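Local coordinates for protein lysine specific cysteine protease (PDB 3M1H) that cleaves proteins after lysine as a secreted cysteine protease and possible virulence factor of Porphyromonas gingivalis, represented here by its K3 cleaved adhesin domain, at residues 3-9 with 171-177; 28-32 with 48-52; 54-58 with 130-134; 80-86 with 141-147. One frame throughout, in Å; residues are numbered along the deposited sequence.

Contact 1: residues 3-9 with 171-177; sequences AEVLNED and DDVVITS. With CA (calcium ion), chain F; NA (sodium ion), chain G.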
loop_
_atom_site.group_PDB
_atom_site.type_symbol
_atom_site.label_atom_id
_atom_site.label_comp_id
_atom_site.label_asym_id
_atom_site.label_seq_id
_atom_site.Cartn_x
_atom_site.Cartn_y
_atom_site.Cartn_z
ATOM N N ALA A 3 -21.642 -4.786 -8.189
ATOM C CA ALA A 3 -21.940 -4.024 -6.941
ATOM C C ALA A 3 -20.658 -3.794 -6.151
ATOM O O ALA A 3 -19.928 -4.741 -5.844
ATOM C CB ALA A 3 -22.935 -4.779 -6.085
ATOM N N GLU A 4 -20.394 -2.546 -5.800
ATOM C CA GLU A 4 -19.173 -2.220 -5.080
ATOM C C GLU A 4 -19.447 -2.401 -3.615
ATOM O O GLU A 4 -20.460 -1.939 -3.097
ATOM C CB GLU A 4 -18.724 -0.781 -5.334
ATOM C CG GLU A 4 -18.337 -0.491 -6.753
ATOM C CD GLU A 4 -17.745 0.893 -6.939
ATOM O OE1 GLU A 4 -17.778 1.725 -5.997
ATOM O OE2 GLU A 4 -17.238 1.119 -8.053
ATOM N N VAL A 5 -18.548 -3.095 -2.942
ATOM C CA VAL A 5 -18.626 -3.253 -1.497
ATOM C C VAL A 5 -17.587 -2.408 -0.766
ATOM O O VAL A 5 -17.725 -2.195 0.432
ATOM C CB VAL A 5 -18.474 -4.736 -1.072
ATOM C CG1 VAL A 5 -19.587 -5.579 -1.731
ATOM C CG2 VAL A 5 -17.085 -5.271 -1.409
ATOM N N LEU A 6 -16.573 -1.915 -1.488
ATOM C CA LEU A 6 -15.570 -1.032 -0.908
ATOM C C LEU A 6 -15.102 -0.079 -1.998
ATOM O O LEU A 6 -14.929 -0.472 -3.127
ATOM C CB LEU A 6 -14.371 -1.833 -0.353
ATOM C CG LEU A 6 -13.429 -1.165 0.648
ATOM C CD1 LEU A 6 -14.176 -0.857 1.944
ATOM C CD2 LEU A 6 -12.183 -2.029 0.917
ATOM N N ASN A 7 -14.921 1.189 -1.651
ATOM C CA ASN A 7 -14.426 2.189 -2.586
ATOM C C ASN A 7 -13.803 3.268 -1.733
ATOM O O ASN A 7 -14.491 4.114 -1.155
ATOM C CB ASN A 7 -15.523 2.742 -3.494
ATOM C CG ASN A 7 -14.968 3.686 -4.554
ATOM O OD1 ASN A 7 -13.989 4.388 -4.319
ATOM N ND2 ASN A 7 -15.587 3.694 -5.727
ATOM N N GLU A 8 -12.484 3.204 -1.621
ATOM C CA GLU A 8 -11.751 4.081 -0.730
ATOM C C GLU A 8 -10.733 4.946 -1.475
ATOM O O GLU A 8 -9.773 4.438 -2.116
ATOM C CB GLU A 8 -11.035 3.267 0.339
ATOM C CG GLU A 8 -10.380 4.132 1.396
ATOM C CD GLU A 8 -11.349 5.183 1.936
ATOM O OE1 GLU A 8 -12.454 4.788 2.355
ATOM O OE2 GLU A 8 -10.983 6.371 1.929
ATOM N N ASP A 9 -10.914 6.258 -1.336
ATOM C CA ASP A 9 -10.080 7.252 -2.005
ATOM C C ASP A 9 -9.060 7.893 -1.066
ATOM O O ASP A 9 -8.276 8.722 -1.498
ATOM C CB ASP A 9 -10.926 8.338 -2.728
ATOM C CG ASP A 9 -11.864 9.088 -1.800
ATOM O OD1 ASP A 9 -11.646 9.107 -0.565
ATOM O OD2 ASP A 9 -12.837 9.679 -2.369
ATOM N N ASP A 171 -3.733 4.082 -3.794
ATOM C CA ASP A 171 -4.936 4.948 -3.835
ATOM C C ASP A 171 -6.051 4.205 -4.555
ATOM O O ASP A 171 -5.846 3.206 -5.253
ATOM C CB ASP A 171 -4.581 6.280 -4.496
ATOM C CG ASP A 171 -5.518 7.473 -4.089
ATOM O OD1 ASP A 171 -6.456 7.253 -3.330
ATOM O OD2 ASP A 171 -5.204 8.620 -4.531
ATOM N N ASP A 172 -7.276 4.716 -4.379
ATOM C CA ASP A 172 -8.430 4.295 -5.177
ATOM C C ASP A 172 -8.629 2.761 -5.161
ATOM O O ASP A 172 -8.643 2.092 -6.195
ATOM C CB ASP A 172 -8.334 4.886 -6.579
ATOM C CG ASP A 172 -8.567 6.390 -6.610
ATOM O OD1 ASP A 172 -9.292 6.902 -5.723
ATOM O OD2 ASP A 172 -8.081 7.048 -7.540
ATOM N N VAL A 173 -8.787 2.234 -3.954
ATOM C CA VAL A 173 -9.053 0.811 -3.727
ATOM C C VAL A 173 -10.538 0.548 -3.903
ATOM O O VAL A 173 -11.343 1.105 -3.179
ATOM C CB VAL A 173 -8.617 0.409 -2.322
ATOM C CG1 VAL A 173 -8.961 -1.070 -2.043
ATOM C CG2 VAL A 173 -7.113 0.652 -2.109
ATOM N N VAL A 174 -10.891 -0.312 -4.847
ATOM C CA VAL A 174 -12.288 -0.648 -5.143
ATOM C C VAL A 174 -12.451 -2.178 -5.139
ATOM O O VAL A 174 -11.627 -2.876 -5.735
ATOM C CB VAL A 174 -12.741 -0.100 -6.502
ATOM C CG1 VAL A 174 -14.215 -0.395 -6.722
ATOM C CG2 VAL A 174 -12.500 1.434 -6.600
ATOM N N ILE A 175 -13.471 -2.682 -4.445
ATOM C CA ILE A 175 -13.803 -4.117 -4.406
ATOM C C ILE A 175 -15.264 -4.251 -4.811
ATOM O O ILE A 175 -16.152 -3.581 -4.260
ATOM C CB ILE A 175 -13.555 -4.758 -3.029
ATOM C CG1 ILE A 175 -12.070 -4.625 -2.645
ATOM C CG2 ILE A 175 -14.034 -6.246 -3.052
ATOM C CD1 ILE A 175 -11.705 -5.203 -1.307
ATOM N N THR A 176 -15.485 -5.095 -5.814
ATOM C CA THR A 176 -16.815 -5.370 -6.321
ATOM C C THR A 176 -17.126 -6.828 -6.040
ATOM O O THR A 176 -16.229 -7.660 -6.054
ATOM C CB THR A 176 -16.898 -5.120 -7.840
ATOM O OG1 THR A 176 -16.055 -6.052 -8.531
ATOM C CG2 THR A 176 -16.451 -3.704 -8.180
ATOM N N SER A 177 -18.388 -7.138 -5.804
ATOM C CA SER A 177 -18.758 -8.532 -5.494
ATOM C C SER A 177 -19.176 -9.236 -6.770
ATOM O O SER A 177 -19.551 -8.587 -7.752
ATOM C CB SER A 177 -19.864 -8.587 -4.452
ATOM O OG SER A 177 -20.935 -7.749 -4.833
HETATM CA CA CA F . -6.938 9.710 -3.220
HETATM NA NA NA G . -15.480 6.221 -0.717
HETATM O O HOH W 1 -14.060 6.553 -2.785
HETATM O O HOH W 2 -15.227 8.549 -1.400
HETATM O O HOH W 3 -13.635 6.801 0.189
HETATM O O HOH W 4 -8.629 9.351 -4.848
HETATM O O HOH W 5 -16.992 6.002 -2.602
#
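Ala3 to Asp9 runs antiparallel to Asp171 to Ser177, which brings the two ends of this jelly-roll domain side by side, with a classic beta bulge at Val5 and Leu6. Backbone hydrogen bonds carry most of the pairing. At the bulge Ile175 O takes both Val5 N, at 2.8 Å, and Leu6 N, at 3.3 Å, and the register shifts by one residue between the pairs Glu4–Thr176 and Leu6–Ile175. Asp172, at phi 53°, and Val173 both face Glu8 and form a G1 bulge. Among the apolar contacts, Leu6 lies alongside Ile175, with CD2 of the leucine 3.9 Å from CD1 of the isoleucine, while Val5 CG2 reaches Ile175 CG2 at 3.6 Å. On the face of Glu4 and Asn7, Val174 turns CG1 to the glutamate and CG2 to the amide. The extended Glu4 chain brings OE1 within 3.0 Å of Asn7 ND2, a nearly straight bond (170°) in the amide plane that ties the two polar groups together across the valine. Two metal ions take backbone and carboxylate oxygens here. Asn7 O, four waters and one further ligand bind a sodium ion; Asp9 O and both carboxylate oxygens of Asp171 bind a calcium ion, whose site Glu11, Ser46 and Ile48 help complete. Asp172 OD2 bonds to His44, and a calcium-bound water donates to Asp172 OD1 at 2.7 Å.

Contact 2: residues 28-32 with 48-52; sequences NNWTT and ICVSS. With CA (calcium ion), chain E; CA (calcium ion), chain F.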
loop_
_atom_site.group_PDB
_atom_site.type_symbol
_atom_site.label_atom_id
_atom_site.label_comp_id
_atom_site.label_asym_id
_atom_site.label_seq_id
_atom_site.Cartn_x
_atom_site.Cartn_y
_atom_site.Cartn_z
ATOM N N ASN A 28 6.661 2.961 12.414
ATOM C CA ASN A 28 6.323 3.489 11.102
ATOM C C ASN A 28 5.330 2.547 10.423
ATOM O O ASN A 28 5.496 1.324 10.381
ATOM C CB ASN A 28 7.593 3.615 10.244
ATOM C CG ASN A 28 8.563 4.646 10.783
ATOM O OD1 ASN A 28 8.182 5.789 11.028
ATOM N ND2 ASN A 28 9.816 4.262 10.936
ATOM N N ASN A 29 4.281 3.156 9.862
ATOM C CA ASN A 29 3.191 2.407 9.244
ATOM C C ASN A 29 2.863 2.945 7.858
ATOM O O ASN A 29 3.368 3.973 7.404
ATOM C CB ASN A 29 1.936 2.578 10.114
ATOM C CG ASN A 29 1.981 1.744 11.385
ATOM O OD1 ASN A 29 1.734 0.537 11.358
ATOM N ND2 ASN A 29 2.300 2.394 12.508
ATOM N N TRP A 30 1.893 2.281 7.244
ATOM C CA TRP A 30 1.180 2.928 6.164
ATOM C C TRP A 30 0.550 4.170 6.783
ATOM O O TRP A 30 -0.004 4.134 7.889
ATOM C CB TRP A 30 0.091 2.031 5.621
ATOM C CG TRP A 30 0.544 0.900 4.752
ATOM C CD1 TRP A 30 0.799 -0.361 5.144
ATOM C CD2 TRP A 30 0.760 0.935 3.325
ATOM N NE1 TRP A 30 1.177 -1.143 4.066
ATOM C CE2 TRP A 30 1.150 -0.367 2.935
ATOM C CE3 TRP A 30 0.655 1.938 2.353
ATOM C CZ2 TRP A 30 1.422 -0.685 1.618
ATOM C CZ3 TRP A 30 0.936 1.622 1.039
ATOM C CH2 TRP A 30 1.332 0.325 0.689
ATOM N N THR A 31 0.626 5.272 6.053
ATOM C CA THR A 31 0.186 6.559 6.551
ATOM C C THR A 31 -0.179 7.543 5.432
ATOM O O THR A 31 0.346 7.491 4.332
ATOM C CB THR A 31 1.262 7.193 7.458
ATOM O OG1 THR A 31 0.801 8.450 7.952
ATOM C CG2 THR A 31 2.585 7.403 6.688
ATOM N N THR A 32 -1.095 8.456 5.725
ATOM C CA THR A 32 -1.366 9.579 4.831
ATOM C C THR A 32 -0.638 10.851 5.273
ATOM O O THR A 32 -0.837 11.933 4.677
ATOM C CB THR A 32 -2.880 9.884 4.703
ATOM O OG1 THR A 32 -3.428 10.235 5.978
ATOM C CG2 THR A 32 -3.618 8.697 4.083
ATOM N N ILE A 48 -4.969 13.054 -1.707
ATOM C CA ILE A 48 -4.412 12.141 -0.692
ATOM C C ILE A 48 -4.243 10.729 -1.218
ATOM O O ILE A 48 -5.115 10.185 -1.885
ATOM C CB ILE A 48 -5.311 12.042 0.564
ATOM C CG1 ILE A 48 -5.759 13.426 1.033
ATOM C CG2 ILE A 48 -4.616 11.213 1.675
ATOM C CD1 ILE A 48 -4.669 14.323 1.257
ATOM N N CYS A 49 -3.126 10.118 -0.837
ATOM C CA CYS A 49 -2.933 8.691 -0.958
ATOM C C CYS A 49 -2.268 8.167 0.316
ATOM O O CYS A 49 -1.862 8.959 1.190
ATOM C CB CYS A 49 -2.095 8.370 -2.200
ATOM S SG CYS A 49 -0.403 9.027 -2.159
ATOM N N VAL A 50 -2.176 6.835 0.445
ATOM C CA VAL A 50 -1.630 6.220 1.634
ATOM C C VAL A 50 -0.317 5.591 1.239
ATOM O O VAL A 50 -0.221 5.045 0.135
ATOM C CB VAL A 50 -2.623 5.237 2.279
ATOM C CG1 VAL A 50 -2.927 4.036 1.354
ATOM C CG2 VAL A 50 -2.134 4.806 3.669
ATOM N N SER A 51 0.682 5.713 2.134
ATOM C CA SER A 51 2.082 5.465 1.747
ATOM C C SER A 51 2.832 4.733 2.842
ATOM O O SER A 51 2.537 4.898 4.028
ATOM C CB SER A 51 2.768 6.803 1.467
ATOM O OG SER A 51 1.969 7.599 0.577
ATOM N N SER A 52 3.830 3.947 2.430
ATOM C CA SER A 52 4.704 3.243 3.375
ATOM C C SER A 52 6.168 3.385 2.929
ATOM O O SER A 52 6.449 3.339 1.757
ATOM C CB SER A 52 4.272 1.809 3.513
ATOM O OG SER A 52 5.152 0.998 4.336
HETATM CA CA CA E . 6.919 -0.577 10.481
HETATM CA CA CA F . -6.938 9.710 -3.220
HETATM O O HOH W 6 8.457 0.344 8.925
HETATM O O HOH W 4 -8.629 9.351 -4.848
#
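Ser52 sets its CB over the face of the Trp30 indole, 3.8 Å from the centroid of the six-membered ring and only 16° off the ring normal, a CH-pi contact. The same indole meets Val50 with its edge, where CZ3 comes within 3.7 Å of Val50 O near the ring plane, and farther back Trp30 CB rests against Val50 CG2. The Ser52 hydroxyl, opposite the backbone N (chi1 175°), is directed to His159 and Asn66, while CB lies over the ring. Trp30 NE1 also bonds to Asn66, whose OD1 shares a calcium ion with Asn28 O, so this ring and serine belong to the second shell of that metal. Between the side chains the backbones form a single antiparallel bridge of the hydrogen-bonded kind: Thr31 N to Ser51 O and Ser51 N to Thr31 O both measure 2.8 Å. It fixes the loop that follows strand 19-22 to the start of strand 50-53 in the jelly roll. Beyond the bridge, Thr32 and Ile48 meet at about a right angle, the CG2 methyl of the threonine 3.6 Å from CG2 of the isoleucine and 3.4 Å from Cys49 O. Ile48 O binds a second calcium ion at 2.3 Å.

Contact 3: residues 54-58 with 130-134; sequences SYINF and EAIRG. Unlike the reference sequence in segment 54-58: Tyr55 (reference His).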
loop_
_atom_site.group_PDB
_atom_site.type_symbol
_atom_site.label_atom_id
_atom_site.label_comp_id
_atom_site.label_asym_id
_atom_site.label_seq_id
_atom_site.Cartn_x
_atom_site.Cartn_y
_atom_site.Cartn_z
ATOM N N SER A 54 10.321 2.693 2.754
ATOM C CA SER A 54 11.593 1.948 2.884
ATOM C C SER A 54 12.747 2.912 3.161
ATOM O O SER A 54 13.869 2.440 3.432
ATOM C CB SER A 54 11.869 1.112 1.649
ATOM O OG SER A 54 12.193 1.889 0.528
ATOM N N TYR A 55 12.505 4.218 3.130
ATOM C CA TYR A 55 13.495 5.266 3.423
ATOM C C TYR A 55 12.772 6.531 3.778
ATOM O O TYR A 55 11.867 6.918 3.044
ATOM C CB TYR A 55 14.415 5.511 2.214
ATOM C CG TYR A 55 15.560 6.473 2.447
ATOM C CD1 TYR A 55 16.837 5.981 2.723
ATOM C CD2 TYR A 55 15.377 7.855 2.389
ATOM C CE1 TYR A 55 17.900 6.847 2.931
ATOM C CE2 TYR A 55 16.446 8.750 2.595
ATOM C CZ TYR A 55 17.709 8.218 2.883
ATOM O OH TYR A 55 18.766 9.102 3.079
ATOM N N ILE A 56 13.165 7.179 4.883
ATOM C CA ILE A 56 12.539 8.404 5.344
ATOM C C ILE A 56 13.574 9.520 5.359
ATOM O O ILE A 56 14.648 9.350 5.970
ATOM C CB ILE A 56 11.923 8.242 6.771
ATOM C CG1 ILE A 56 10.879 7.138 6.748
ATOM C CG2 ILE A 56 11.281 9.516 7.225
ATOM C CD1 ILE A 56 10.243 6.780 8.082
ATOM N N ASN A 57 13.288 10.620 4.683
ATOM C CA ASN A 57 14.213 11.769 4.675
ATOM C C ASN A 57 14.483 12.237 6.107
ATOM O O ASN A 57 13.601 12.208 6.952
ATOM C CB ASN A 57 13.701 12.917 3.810
ATOM C CG ASN A 57 13.890 12.660 2.308
ATOM O OD1 ASN A 57 14.698 11.840 1.888
ATOM N ND2 ASN A 57 13.126 13.384 1.514
ATOM N N PHE A 58 15.737 12.630 6.343
ATOM C CA PHE A 58 16.252 13.085 7.651
ATOM C C PHE A 58 16.330 11.957 8.685
ATOM O O PHE A 58 16.579 12.244 9.861
ATOM C CB PHE A 58 15.458 14.271 8.219
ATOM C CG PHE A 58 15.570 15.555 7.400
ATOM C CD1 PHE A 58 16.543 16.517 7.690
ATOM C CD2 PHE A 58 14.673 15.820 6.381
ATOM C CE1 PHE A 58 16.623 17.699 6.955
ATOM C CE2 PHE A 58 14.733 17.010 5.636
ATOM C CZ PHE A 58 15.704 17.953 5.921
ATOM N N GLU A 130 21.578 9.642 -3.198
ATOM C CA GLU A 130 21.252 10.909 -2.538
ATOM C C GLU A 130 20.709 10.716 -1.142
ATOM O O GLU A 130 19.906 9.806 -0.907
ATOM C CB GLU A 130 20.190 11.649 -3.337
ATOM C CG GLU A 130 20.533 11.902 -4.781
ATOM C CD GLU A 130 19.310 12.171 -5.633
ATOM O OE1 GLU A 130 18.291 11.472 -5.480
ATOM O OE2 GLU A 130 19.382 13.086 -6.476
ATOM N N ALA A 131 21.115 11.592 -0.229
ATOM C CA ALA A 131 20.588 11.580 1.138
ATOM C C ALA A 131 19.115 11.967 1.173
ATOM O O ALA A 131 18.359 11.330 1.917
ATOM C CB ALA A 131 21.393 12.492 2.091
ATOM N N ILE A 132 18.740 13.000 0.414
ATOM C CA ILE A 132 17.362 13.529 0.360
ATOM C C ILE A 132 16.742 13.073 -0.955
ATOM O O ILE A 132 17.220 13.413 -2.044
ATOM C CB ILE A 132 17.328 15.064 0.440
ATOM C CG1 ILE A 132 17.840 15.542 1.803
ATOM C CG2 ILE A 132 15.913 15.641 0.138
ATOM C CD1 ILE A 132 16.724 15.595 2.886
ATOM N N ARG A 133 15.688 12.280 -0.833
ATOM C CA ARG A 133 15.023 11.677 -1.955
ATOM C C ARG A 133 13.640 12.291 -2.141
ATOM O O ARG A 133 13.236 13.193 -1.414
ATOM C CB ARG A 133 14.970 10.178 -1.759
ATOM C CG ARG A 133 16.359 9.624 -1.566
ATOM C CD ARG A 133 16.359 8.166 -1.294
ATOM N NE ARG A 133 17.729 7.742 -0.965
ATOM C CZ ARG A 133 18.111 6.511 -0.665
ATOM N NH1 ARG A 133 17.275 5.475 -0.647
ATOM N NH2 ARG A 133 19.390 6.301 -0.386
ATOM N N GLY A 134 12.946 11.846 -3.175
ATOM C CA GLY A 134 11.640 12.426 -3.490
ATOM C C GLY A 134 11.685 13.844 -4.039
ATOM O O GLY A 134 10.687 14.550 -4.010
HETATM O O HOH W 7 18.043 12.089 4.568
#
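Ala131 O is held by two donors: Tyr55 OH, 2.5 Å away in the carbonyl plane and on a lone pair, and a water at 2.8 Å from Ala131 O that also accepts from Phe58 N. Tyr55 stands where the reference sequence has histidine. Arg133 lays its guanidinium flat on one face of the phenol, planes 9° apart, a stacked cation-pi contact. Its chain, extended from CG to NE, brings CD over the same face, and NE bonds in plane to Glu130 O, which helps fix the group's rotation. Asn57 grips the arginine backbone twice, OD1 taking Arg133 N and ND2 giving to Arg133 O, each at 2.9 Å and nearly straight. At the outer side Ile132 CD1 sits over the face of the Phe58 ring. The clamp joins short strand 55-56 to the long loop between strands 116-119 and 142-148, and Arg133 NH1 continues to Asp164 and Phe165, just before strand 167-177.

Contact 4: residues 80-86 with 141-147; sequences TLTFWVC and WYQKTVQ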
loop_
_atom_site.group_PDB
_atom_site.type_symbol
_atom_site.label_atom_id
_atom_site.label_comp_id
_atom_site.label_asym_id
_atom_site.label_seq_id
_atom_site.Cartn_x
_atom_site.Cartn_y
_atom_site.Cartn_z
ATOM N N THR A 80 -13.736 -8.843 -6.998
ATOM C CA THR A 80 -12.612 -8.305 -7.757
ATOM C C THR A 80 -12.117 -7.035 -7.067
ATOM O O THR A 80 -12.929 -6.128 -6.777
ATOM C CB THR A 80 -12.964 -7.955 -9.212
ATOM O OG1 THR A 80 -13.578 -9.109 -9.816
ATOM C CG2 THR A 80 -11.693 -7.514 -10.007
ATOM N N LEU A 81 -10.810 -7.023 -6.822
ATOM C CA LEU A 81 -10.106 -5.872 -6.278
ATOM C C LEU A 81 -9.417 -5.147 -7.407
ATOM O O LEU A 81 -8.691 -5.776 -8.203
ATOM C CB LEU A 81 -9.050 -6.329 -5.260
ATOM C CG LEU A 81 -7.988 -5.335 -4.796
ATOM C CD1 LEU A 81 -8.598 -4.255 -3.931
ATOM C CD2 LEU A 81 -6.835 -6.031 -4.027
ATOM N N THR A 82 -9.571 -3.821 -7.447
ATOM C CA THR A 82 -8.686 -2.956 -8.215
ATOM C C THR A 82 -8.158 -1.854 -7.326
ATOM O O THR A 82 -8.799 -1.445 -6.359
ATOM C CB THR A 82 -9.357 -2.301 -9.452
ATOM O OG1 THR A 82 -10.439 -1.471 -9.028
ATOM C CG2 THR A 82 -9.921 -3.348 -10.394
ATOM N N PHE A 83 -6.955 -1.421 -7.651
ATOM C CA PHE A 83 -6.284 -0.368 -6.904
ATOM C C PHE A 83 -5.205 0.243 -7.761
ATOM O O PHE A 83 -4.793 -0.347 -8.780
ATOM C CB PHE A 83 -5.728 -0.882 -5.564
ATOM C CG PHE A 83 -4.637 -1.933 -5.688
ATOM C CD1 PHE A 83 -3.312 -1.571 -5.760
ATOM C CD2 PHE A 83 -4.971 -3.276 -5.775
ATOM C CE1 PHE A 83 -2.301 -2.540 -5.877
ATOM C CE2 PHE A 83 -3.945 -4.254 -5.870
ATOM C CZ PHE A 83 -2.647 -3.877 -5.941
ATOM N N TRP A 84 -4.721 1.402 -7.328
ATOM C CA TRP A 84 -3.638 2.090 -8.008
ATOM C C TRP A 84 -2.410 2.189 -7.106
ATOM O O TRP A 84 -2.535 2.425 -5.878
ATOM C CB TRP A 84 -4.081 3.470 -8.447
ATOM C CG TRP A 84 -5.195 3.474 -9.464
ATOM C CD1 TRP A 84 -6.525 3.272 -9.242
ATOM C CD2 TRP A 84 -5.048 3.726 -10.859
ATOM N NE1 TRP A 84 -7.222 3.378 -10.440
ATOM C CE2 TRP A 84 -6.335 3.670 -11.435
ATOM C CE3 TRP A 84 -3.951 3.996 -11.673
ATOM C CZ2 TRP A 84 -6.536 3.880 -12.798
ATOM C CZ3 TRP A 84 -4.156 4.184 -13.030
ATOM C CH2 TRP A 84 -5.453 4.126 -13.566
ATOM N N VAL A 85 -1.235 2.019 -7.713
ATOM C CA VAL A 85 0.026 1.979 -6.982
ATOM C C VAL A 85 1.069 2.779 -7.722
ATOM O O VAL A 85 1.062 2.801 -8.964
ATOM C CB VAL A 85 0.498 0.535 -6.737
ATOM C CG1 VAL A 85 0.716 -0.236 -8.048
ATOM C CG2 VAL A 85 1.769 0.492 -5.906
ATOM N N CYS A 86 1.940 3.484 -6.995
ATOM C CA CYS A 86 3.125 4.042 -7.612
ATOM C C CYS A 86 4.265 4.146 -6.615
ATOM O O CYS A 86 4.050 4.118 -5.388
ATOM C CB CYS A 86 2.841 5.426 -8.224
ATOM S SG CYS A 86 2.701 6.832 -7.087
ATOM N N TRP A 141 1.482 6.140 -11.830
ATOM C CA TRP A 141 0.410 5.366 -11.233
ATOM C C TRP A 141 -0.021 4.275 -12.192
ATOM O O TRP A 141 -0.351 4.558 -13.362
ATOM C CB TRP A 141 -0.800 6.239 -10.909
ATOM C CG TRP A 141 -0.585 7.183 -9.741
ATOM C CD1 TRP A 141 -0.216 8.504 -9.799
ATOM C CD2 TRP A 141 -0.771 6.883 -8.360
ATOM N NE1 TRP A 141 -0.153 9.037 -8.535
ATOM C CE2 TRP A 141 -0.479 8.061 -7.632
ATOM C CE3 TRP A 141 -1.128 5.725 -7.657
ATOM C CZ2 TRP A 141 -0.543 8.114 -6.241
ATOM C CZ3 TRP A 141 -1.202 5.782 -6.269
ATOM C CH2 TRP A 141 -0.893 6.968 -5.587
ATOM N N TYR A 142 -0.109 3.058 -11.670
ATOM C CA TYR A 142 -0.557 1.897 -12.416
ATOM C C TYR A 142 -1.705 1.241 -11.690
ATOM O O TYR A 142 -1.663 1.093 -10.451
ATOM C CB TYR A 142 0.587 0.881 -12.539
ATOM C CG TYR A 142 1.705 1.320 -13.449
ATOM C CD1 TYR A 142 1.590 1.182 -14.827
ATOM C CD2 TYR A 142 2.882 1.834 -12.935
ATOM C CE1 TYR A 142 2.616 1.555 -15.670
ATOM C CE2 TYR A 142 3.917 2.229 -13.761
ATOM C CZ TYR A 142 3.782 2.093 -15.131
ATOM O OH TYR A 142 4.805 2.483 -15.960
ATOM N N GLN A 143 -2.747 0.871 -12.443
ATOM C CA GLN A 143 -3.854 0.118 -11.862
ATOM C C GLN A 143 -3.597 -1.381 -11.904
ATOM O O GLN A 143 -3.133 -1.903 -12.940
ATOM C CB GLN A 143 -5.193 0.424 -12.577
ATOM C CG GLN A 143 -6.387 -0.003 -11.753
ATOM C CD GLN A 143 -7.705 0.303 -12.407
ATOM O OE1 GLN A 143 -7.810 0.218 -13.629
ATOM N NE2 GLN A 143 -8.710 0.659 -11.613
ATOM N N LYS A 144 -3.882 -2.052 -10.798
ATOM C CA LYS A 144 -3.747 -3.502 -10.648
ATOM C C LYS A 144 -5.101 -4.118 -10.381
ATOM O O LYS A 144 -5.989 -3.467 -9.787
ATOM C CB LYS A 144 -2.799 -3.854 -9.480
ATOM C CG LYS A 144 -1.444 -3.171 -9.494
ATOM C CD LYS A 144 -0.560 -3.766 -10.573
ATOM C CE LYS A 144 0.634 -2.880 -10.804
ATOM N NZ LYS A 144 1.604 -3.538 -11.745
ATOM N N THR A 145 -5.285 -5.360 -10.835
ATOM C CA THR A 145 -6.529 -6.096 -10.685
ATOM C C THR A 145 -6.229 -7.453 -10.090
ATOM O O THR A 145 -5.343 -8.157 -10.595
ATOM C CB THR A 145 -7.260 -6.234 -12.048
ATOM O OG1 THR A 145 -7.537 -4.924 -12.565
ATOM C CG2 THR A 145 -8.561 -6.998 -11.922
ATOM N N VAL A 146 -6.907 -7.778 -8.993
ATOM C CA VAL A 146 -6.697 -9.045 -8.279
ATOM C C VAL A 146 -8.041 -9.722 -8.032
ATOM O O VAL A 146 -8.981 -9.121 -7.547
ATOM C CB VAL A 146 -6.006 -8.788 -6.920
ATOM C CG1 VAL A 146 -5.812 -10.085 -6.175
ATOM C CG2 VAL A 146 -4.694 -8.031 -7.090
ATOM N N GLN A 147 -8.168 -10.991 -8.379
ATOM C CA GLN A 147 -9.390 -11.711 -8.106
ATOM C C GLN A 147 -9.405 -12.264 -6.684
ATOM O O GLN A 147 -8.395 -12.789 -6.226
ATOM C CB GLN A 147 -9.581 -12.844 -9.129
ATOM C CG GLN A 147 -9.522 -12.370 -10.585
ATOM C CD GLN A 147 -10.556 -11.277 -10.927
ATOM O OE1 GLN A 147 -11.623 -11.204 -10.332
ATOM N NE2 GLN A 147 -10.207 -10.410 -11.896
HETATM O O HOH W 8 -9.452 1.064 -8.668
#
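Thr80 OG1 donates to Gln147 OE1 at 2.9 Å, the two side chains side by side and pointing the same way at one end of an antiparallel pair of strands. Leu81 exchanges backbone hydrogen bonds with Val146 and turns its CD2 toward Val146 CB. Thr82, on the opposite face, shares a water with Gln143: its OG1 lies 2.7 Å from a water that accepts from Gln143 NE2 at 3.1 Å. Phe83 comes next, with CG between the backbone N and the carbonyl carbon (chi1 64°), which lays one ring face against Lys144 CB and brings CE2 to 4.0 Å from Val146 CG2. The lysine then bends away, its NZ paired with Glu118. Gln143 CB makes a CH-pi contact over the Trp84 face, 3.5 Å from the centroid of its six-membered ring, and the glutamine amide stacks on the indole with its plane tilted 27°. Val85 packs CG1 on Lys144 CE. Cys86 makes a sulfur-aromatic contact, SG 3.5 Å from the centroid of the Trp141 six-membered ring and over its face. Strand 79-87 lies between 142-148 and 167-177 in this sheet of the jelly roll; Leu81 and Phe83 pack on strand 96-102 of the facing sheet, Phe83 and Val146 on strand 116-119, and the ring of Trp84 stacks with His44.

Overall arrangement
From the N terminus, the chain enters contact 1 at once, and that contact closes only at the last strand, so the other three all nest inside its loop. Contact 2 forms and closes early, within a short loop, before contacts 3 and 4 open. Those two cross: segments 54-58 and 80-86 come first, then 130-134 and 141-147 return in the same order. Contacts 1, 2 and 4 reach one sheet, where strand 167-177 neighbours 4-8, 50-53 and 79-87, and contacts 1 and 2 also share a calcium ion. Contact 3 lies on the opposite side of the chain's centre from contacts 1 and 4, about 32 Å from contact 1 between centres, and ties the short strand 55-56 to the loop before strand 142-148.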